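PDB 6GMF: putative cytochrome P450 hydroxylase, which probably acts as a heme-dependent monooxygenase of the cytochrome P450 family, using molecular oxygen to oxidise terpenes. Local coordinates for residues A[45-50]-A[336-341]. Residues are numbered along the deposited sequence; the frame is centred on the assembly and turned at random.
With HEM (protoporphyrin IX containing Fe), chain B.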
# COMPACT_ATOMS: atom_id res chain seq x y z
N ASP A 45 7.69 -19.87 3.92
CA ASP A 45 7.68 -20.07 2.48
C ASP A 45 7.56 -18.72 1.77
O ASP A 45 8.22 -18.49 0.78
CB ASP A 45 6.57 -20.99 2.07
CG ASP A 45 6.72 -22.41 2.57
OD1 ASP A 45 7.89 -22.80 2.86
OD2 ASP A 45 5.67 -23.10 2.69
N VAL A 46 6.65 -17.85 2.25
CA VAL A 46 6.54 -16.50 1.69
C VAL A 46 7.90 -15.80 1.77
O VAL A 46 8.37 -15.21 0.82
CB VAL A 46 5.41 -15.71 2.36
CG1 VAL A 46 5.44 -14.28 1.88
CG2 VAL A 46 4.04 -16.34 2.08
N ALA A 47 8.58 -15.91 2.92
CA ALA A 47 9.89 -15.23 3.07
C ALA A 47 10.88 -15.82 2.06
O ALA A 47 11.63 -15.06 1.39
CB ALA A 47 10.35 -15.33 4.52
N ARG A 48 10.86 -17.15 1.87
CA ARG A 48 11.79 -17.79 0.99
C ARG A 48 11.53 -17.30 -0.44
O ARG A 48 12.46 -17.00 -1.16
CB ARG A 48 11.64 -19.31 0.97
CG ARG A 48 12.55 -19.96 -0.06
CD ARG A 48 12.68 -21.44 0.13
NE ARG A 48 13.17 -22.10 -1.08
CZ ARG A 48 14.08 -23.07 -1.07
NH1 ARG A 48 14.54 -23.54 0.07
NH2 ARG A 48 14.51 -23.54 -2.22
N VAL A 49 10.25 -17.19 -0.81
CA VAL A 49 9.94 -16.67 -2.14
C VAL A 49 10.48 -15.24 -2.31
O VAL A 49 11.13 -14.98 -3.29
CB VAL A 49 8.43 -16.78 -2.43
CG1 VAL A 49 8.04 -16.01 -3.68
CG2 VAL A 49 8.03 -18.25 -2.51
N LEU A 50 10.22 -14.34 -1.37
CA LEU A 50 10.60 -12.94 -1.54
C LEU A 50 12.12 -12.78 -1.58
O LEU A 50 12.65 -11.91 -2.26
CB LEU A 50 10.00 -12.11 -0.41
CG LEU A 50 8.47 -12.11 -0.37
CD1 LEU A 50 8.02 -11.10 0.66
CD2 LEU A 50 7.86 -11.84 -1.73
N PHE A 336 5.18 -4.87 4.26
CA PHE A 336 5.92 -4.03 3.35
C PHE A 336 6.82 -4.84 2.42
O PHE A 336 7.69 -4.28 1.75
CB PHE A 336 6.74 -3.01 4.17
CG PHE A 336 5.92 -1.91 4.78
CD1 PHE A 336 5.11 -1.11 3.99
CD2 PHE A 336 5.95 -1.64 6.14
CE1 PHE A 336 4.37 -0.07 4.50
CE2 PHE A 336 5.20 -0.61 6.66
CZ PHE A 336 4.42 0.20 5.85
N GLY A 337 6.63 -6.17 2.38
CA GLY A 337 7.50 -7.06 1.70
C GLY A 337 8.79 -7.29 2.46
O GLY A 337 8.84 -7.21 3.69
N LEU A 338 9.83 -7.65 1.72
CA LEU A 338 11.06 -8.20 2.24
C LEU A 338 12.13 -8.18 1.15
O LEU A 338 11.87 -8.53 0.02
CB LEU A 338 10.79 -9.64 2.67
CG LEU A 338 11.87 -10.35 3.47
CD1 LEU A 338 12.01 -9.68 4.84
CD2 LEU A 338 11.51 -11.80 3.63
N ASP A 339 13.36 -7.87 1.58
CA ASP A 339 14.52 -7.93 0.72
C ASP A 339 14.50 -6.81 -0.34
O ASP A 339 14.20 -5.67 -0.04
CB ASP A 339 14.69 -9.33 0.15
CG ASP A 339 16.16 -9.71 0.02
OD1 ASP A 339 16.99 -8.77 -0.05
OD2 ASP A 339 16.44 -10.93 0.02
N ILE A 340 14.84 -7.12 -1.60
CA ILE A 340 15.28 -6.05 -2.51
C ILE A 340 14.15 -5.06 -2.86
O ILE A 340 14.44 -3.88 -3.10
CB ILE A 340 15.96 -6.60 -3.76
CG1 ILE A 340 15.06 -7.47 -4.65
CG2 ILE A 340 17.23 -7.34 -3.36
CD1 ILE A 340 15.69 -7.77 -5.98
N HIS A 341 12.90 -5.54 -2.96
CA HIS A 341 11.78 -4.71 -3.34
C HIS A 341 11.04 -4.15 -2.12
O HIS A 341 10.01 -3.49 -2.29
CB HIS A 341 10.80 -5.46 -4.24
CG HIS A 341 11.34 -5.75 -5.59
ND1 HIS A 341 11.34 -4.81 -6.61
CD2 HIS A 341 11.92 -6.87 -6.07
CE1 HIS A 341 11.85 -5.36 -7.69
NE2 HIS A 341 12.22 -6.64 -7.38
CHA HEM B . 6.85 -1.76 -2.72
CHB HEM B . 3.47 -2.42 0.50
CHC HEM B . 2.96 2.38 0.82
CHD HEM B . 6.07 3.02 -2.69
C1A HEM B . 5.99 -2.36 -1.83
C2A HEM B . 6.02 -3.76 -1.59
C3A HEM B . 5.03 -3.95 -0.68
C4A HEM B . 4.47 -2.68 -0.38
CMA HEM B . 4.51 -5.24 -0.10
CAA HEM B . 6.90 -4.82 -2.19
CBA HEM B . 6.43 -5.29 -3.60
CGA HEM B . 7.23 -6.45 -4.13
O1A HEM B . 8.08 -7.03 -3.41
O2A HEM B . 6.87 -6.85 -5.29
C1B HEM B . 3.00 -1.16 0.88
C2B HEM B . 2.02 -0.91 1.91
C3B HEM B . 1.84 0.44 2.01
C4B HEM B . 2.76 1.03 1.04
CMB HEM B . 1.36 -2.00 2.64
CAB HEM B . 0.99 1.26 2.95
CBB HEM B . 0.59 0.75 4.07
C1C HEM B . 3.78 3.02 -0.04
C2C HEM B . 3.85 4.44 -0.20
C3C HEM B . 4.77 4.59 -1.23
C4C HEM B . 5.17 3.31 -1.69
CMC HEM B . 3.24 5.48 0.70
CAC HEM B . 5.31 5.80 -1.83
CBC HEM B . 4.84 7.01 -1.65
C1D HEM B . 6.50 1.75 -2.99
C2D HEM B . 7.48 1.49 -4.09
C3D HEM B . 7.71 0.16 -4.09
C4D HEM B . 6.88 -0.39 -3.01
CMD HEM B . 8.05 2.61 -4.95
CAD HEM B . 8.62 -0.59 -5.02
CBD HEM B . 10.04 -0.86 -4.48
CGD HEM B . 10.87 -1.71 -5.42
O1D HEM B . 12.10 -1.67 -5.26
O2D HEM B . 10.31 -2.45 -6.28
NA HEM B . 5.04 -1.69 -1.07
NB HEM B . 3.39 0.03 0.43
NC HEM B . 4.54 2.34 -0.97
ND HEM B . 6.13 0.56 -2.43
FE HEM B . 4.88 0.30 -0.96
O HOH W 1 3.29 -0.00 -2.52
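The Cys-ligand loop of this P450, the loop that leads into the heme-ligating Cys343, rests its outer side on helix 43-51 through Leu338 and Leu50. The two leucines cross at about a right angle, methyl CD1 of Leu50 lying 3.7 Å from Leu338 CB. The same methyl comes within 4.2 Å of Gly337 CA. Leu338 carries its CG anti to the backbone N (chi1 -170°), which sends its branch along the helix, back by one turn, where CD2 meets Ala47 CB at 3.8 Å. Leu50 also packs on Pro306 and Leu308, so its side chain fills the corner between the loop, strand 303-306 and helix 308-312. At the margin Asp339 brings its CB to 4.1 Å from Leu50 O, a loose approach, while its OD2 is hydrogen-bonded to ND1 of His51, the next residue of the helix.

The other side of the same loop is the proximal wall of the heme pocket, the thiolate side in the P450 fold. Here Gly337 passes close to the porphyrin, with its N 3.4 Å from heme methyl CMA, the backbone turning there with a positive phi. Phe336 points its ring edge at the proximal face of pyrrole B, CE1 standing 3.6 Å from HEM C3B. At the far end His341 grips a propionate: ND1 donates to HEM O2D at 2.6 Å in a nearly straight bond (172°), the oxygen lying in the plane of the imidazole at its edge. Arg285, Arg91, His87, Trp61 and Asn58 add further hydrogen bonds to the heme, and the ring of His87 also meets that of His341.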